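Local coordinates for protein ferredoxin (Thermus aquaticus, PDB 1H98) that transfers electrons in a wide variety of metabolic reactions by way of one [3Fe-4S] and one [4Fe-4S] cluster, at residues C24-G29 with P36-D41. Residues are numbered along the deposited sequence; the frame is centred on the assembly and turned at random.
Sequences CIYDGG and PEECID. With SF4 (iron/sulfur cluster), chain B.
A cysteine that is no cluster ligand, Cys24, lies against one that is: Cys24 SG sits 3.6 Å from Cys39 CA and also 3.6 Å from the inorganic sulfide S4 of the [4Fe-4S] cluster, too far from any iron for coordination. Its chi1 of 64° sets SG between backbone N and carbonyl carbon, which brings it against Cys39 and the cluster sulfide. Cys39 SG, by contrast, binds the iron FE1 at 2.3 Å and accepts a hydrogen bond from Asp41 N at 3.3 Å, one of the N-H...S bonds expected to ease the charge on a cluster thiolate. Nearer the surface, Tyr26 OH donates to Glu38 OE1 at 2.6 Å, reaching its syn lone pair. That oxygen lies in the ring plane, at the edge, while the carboxylate itself is turned 65° from the ring. Glu38, extended beyond CG, runs past Cys24, CB to CB 3.5 Å. A phenylalanine in place of Tyr26 would probably leave Glu38 OE1 without this donor and its carboxylate freer to turn. Backbone bonding of Tyr26 with Tyr33 pairs strand 25-27 antiparallel with strand 32-34, and that of Cys24 with His35 extends the pairing, a hairpin leading into the cluster-binding loop, as in bacterial ferredoxins with two clusters.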
loop_
_atom_site.group_PDB
_atom_site.type_symbol
_atom_site.label_atom_id
_atom_site.label_comp_id
_atom_site.label_asym_id
_atom_site.label_seq_id
_atom_site.Cartn_x
_atom_site.Cartn_y
_atom_site.Cartn_z
ATOM N N CYS A 24 1.395 9.317 2.957
ATOM C CA CYS A 24 1.747 8.948 1.595
ATOM C C CYS A 24 0.882 7.824 1.011
ATOM O O CYS A 24 1.296 7.136 0.080
ATOM C CB CYS A 24 3.226 8.573 1.526
ATOM S SG CYS A 24 3.658 7.115 2.488
ATOM N N ILE A 25 -0.312 7.634 1.564
ATOM C CA ILE A 25 -1.234 6.610 1.074
ATOM C C ILE A 25 -2.364 7.373 0.388
ATOM O O ILE A 25 -3.056 8.178 1.025
ATOM C CB ILE A 25 -1.781 5.728 2.216
ATOM C CG1 ILE A 25 -0.621 5.009 2.918
ATOM C CG2 ILE A 25 -2.779 4.705 1.661
ATOM C CD1 ILE A 25 -1.030 4.151 4.098
ATOM N N TYR A 26 -2.541 7.119 -0.906
ATOM C CA TYR A 26 -3.525 7.835 -1.709
ATOM C C TYR A 26 -4.544 6.954 -2.431
ATOM O O TYR A 26 -4.291 5.780 -2.714
ATOM C CB TYR A 26 -2.802 8.688 -2.756
ATOM C CG TYR A 26 -1.709 9.582 -2.215
ATOM C CD1 TYR A 26 -2.006 10.856 -1.725
ATOM C CD2 TYR A 26 -0.370 9.170 -2.220
ATOM C CE1 TYR A 26 -1.008 11.702 -1.259
ATOM C CE2 TYR A 26 0.638 10.010 -1.759
ATOM C CZ TYR A 26 0.307 11.276 -1.281
ATOM O OH TYR A 26 1.290 12.121 -0.841
ATOM N N ASP A 27 -5.677 7.561 -2.780
ATOM C CA ASP A 27 -6.758 6.882 -3.485
ATOM C C ASP A 27 -6.353 6.649 -4.937
ATOM O O ASP A 27 -6.120 7.600 -5.681
ATOM C CB ASP A 27 -8.029 7.744 -3.424
ATOM C CG ASP A 27 -9.272 7.010 -3.908
ATOM O OD1 ASP A 27 -9.164 5.933 -4.528
ATOM O OD2 ASP A 27 -10.380 7.517 -3.662
ATOM N N GLY A 28 -6.300 5.385 -5.344
ATOM C CA GLY A 28 -5.925 5.061 -6.706
ATOM C C GLY A 28 -7.072 4.518 -7.536
ATOM O O GLY A 28 -6.849 3.901 -8.576
ATOM N N GLY A 29 -8.302 4.729 -7.079
ATOM C CA GLY A 29 -9.453 4.244 -7.817
ATOM C C GLY A 29 -9.954 2.916 -7.290
ATOM O O GLY A 29 -10.772 2.885 -6.372
ATOM N N PRO A 36 5.927 5.264 -3.302
ATOM C CA PRO A 36 7.268 4.713 -3.065
ATOM C C PRO A 36 8.337 5.706 -2.645
ATOM O O PRO A 36 9.178 5.387 -1.804
ATOM C CB PRO A 36 7.624 4.074 -4.409
ATOM C CG PRO A 36 6.291 3.804 -5.041
ATOM C CD PRO A 36 5.523 5.040 -4.699
ATOM N N GLU A 37 8.316 6.888 -3.251
ATOM C CA GLU A 37 9.302 7.926 -2.955
ATOM C C GLU A 37 9.027 8.681 -1.658
ATOM O O GLU A 37 9.890 9.406 -1.174
ATOM C CB GLU A 37 9.388 8.933 -4.115
ATOM C CG GLU A 37 9.579 8.326 -5.512
ATOM C CD GLU A 37 10.956 7.699 -5.735
ATOM O OE1 GLU A 37 11.959 8.447 -5.754
ATOM O OE2 GLU A 37 11.036 6.459 -5.919
ATOM N N GLU A 38 7.820 8.544 -1.115
ATOM C CA GLU A 38 7.465 9.245 0.118
ATOM C C GLU A 38 7.489 8.340 1.349
ATOM O O GLU A 38 7.776 8.797 2.461
ATOM C CB GLU A 38 6.086 9.905 -0.013
ATOM C CG GLU A 38 6.014 10.974 -1.089
ATOM C CD GLU A 38 4.629 11.598 -1.235
ATOM O OE1 GLU A 38 3.673 11.143 -0.574
ATOM O OE2 GLU A 38 4.501 12.558 -2.022
ATOM N N CYS A 39 7.139 7.073 1.150
ATOM C CA CYS A 39 7.106 6.094 2.230
ATOM C C CYS A 39 8.450 5.981 2.961
ATOM O O CYS A 39 9.498 5.841 2.329
ATOM C CB CYS A 39 6.686 4.731 1.674
ATOM S SG CYS A 39 6.678 3.404 2.890
ATOM N N ILE A 40 8.414 6.043 4.292
ATOM C CA ILE A 40 9.629 5.946 5.109
ATOM C C ILE A 40 9.831 4.551 5.704
ATOM O O ILE A 40 10.725 4.342 6.527
ATOM C CB ILE A 40 9.646 6.995 6.254
ATOM C CG1 ILE A 40 8.461 6.784 7.195
ATOM C CG2 ILE A 40 9.650 8.413 5.677
ATOM C CD1 ILE A 40 8.459 7.728 8.373
ATOM N N ASP A 41 8.974 3.614 5.310
ATOM C CA ASP A 41 9.054 2.231 5.768
ATOM C C ASP A 41 8.964 2.037 7.274
ATOM O O ASP A 41 9.624 1.155 7.824
ATOM C CB ASP A 41 10.336 1.568 5.246
ATOM C CG ASP A 41 10.248 1.209 3.785
ATOM O OD1 ASP A 41 9.308 0.486 3.420
ATOM O OD2 ASP A 41 11.110 1.646 2.997
HETATM FE FE1 SF4 B . 5.161 3.838 4.517
HETATM FE FE2 SF4 B . 3.158 5.301 5.771
HETATM FE FE3 SF4 B . 3.105 2.536 5.840
HETATM FE FE4 SF4 B . 4.980 3.957 7.285
HETATM S S1 SF4 B . 2.680 3.977 7.610
HETATM S S2 SF4 B . 5.357 2.032 5.950
HETATM S S3 SF4 B . 5.440 5.707 5.867
HETATM S S4 SF4 B . 2.910 3.888 3.939
#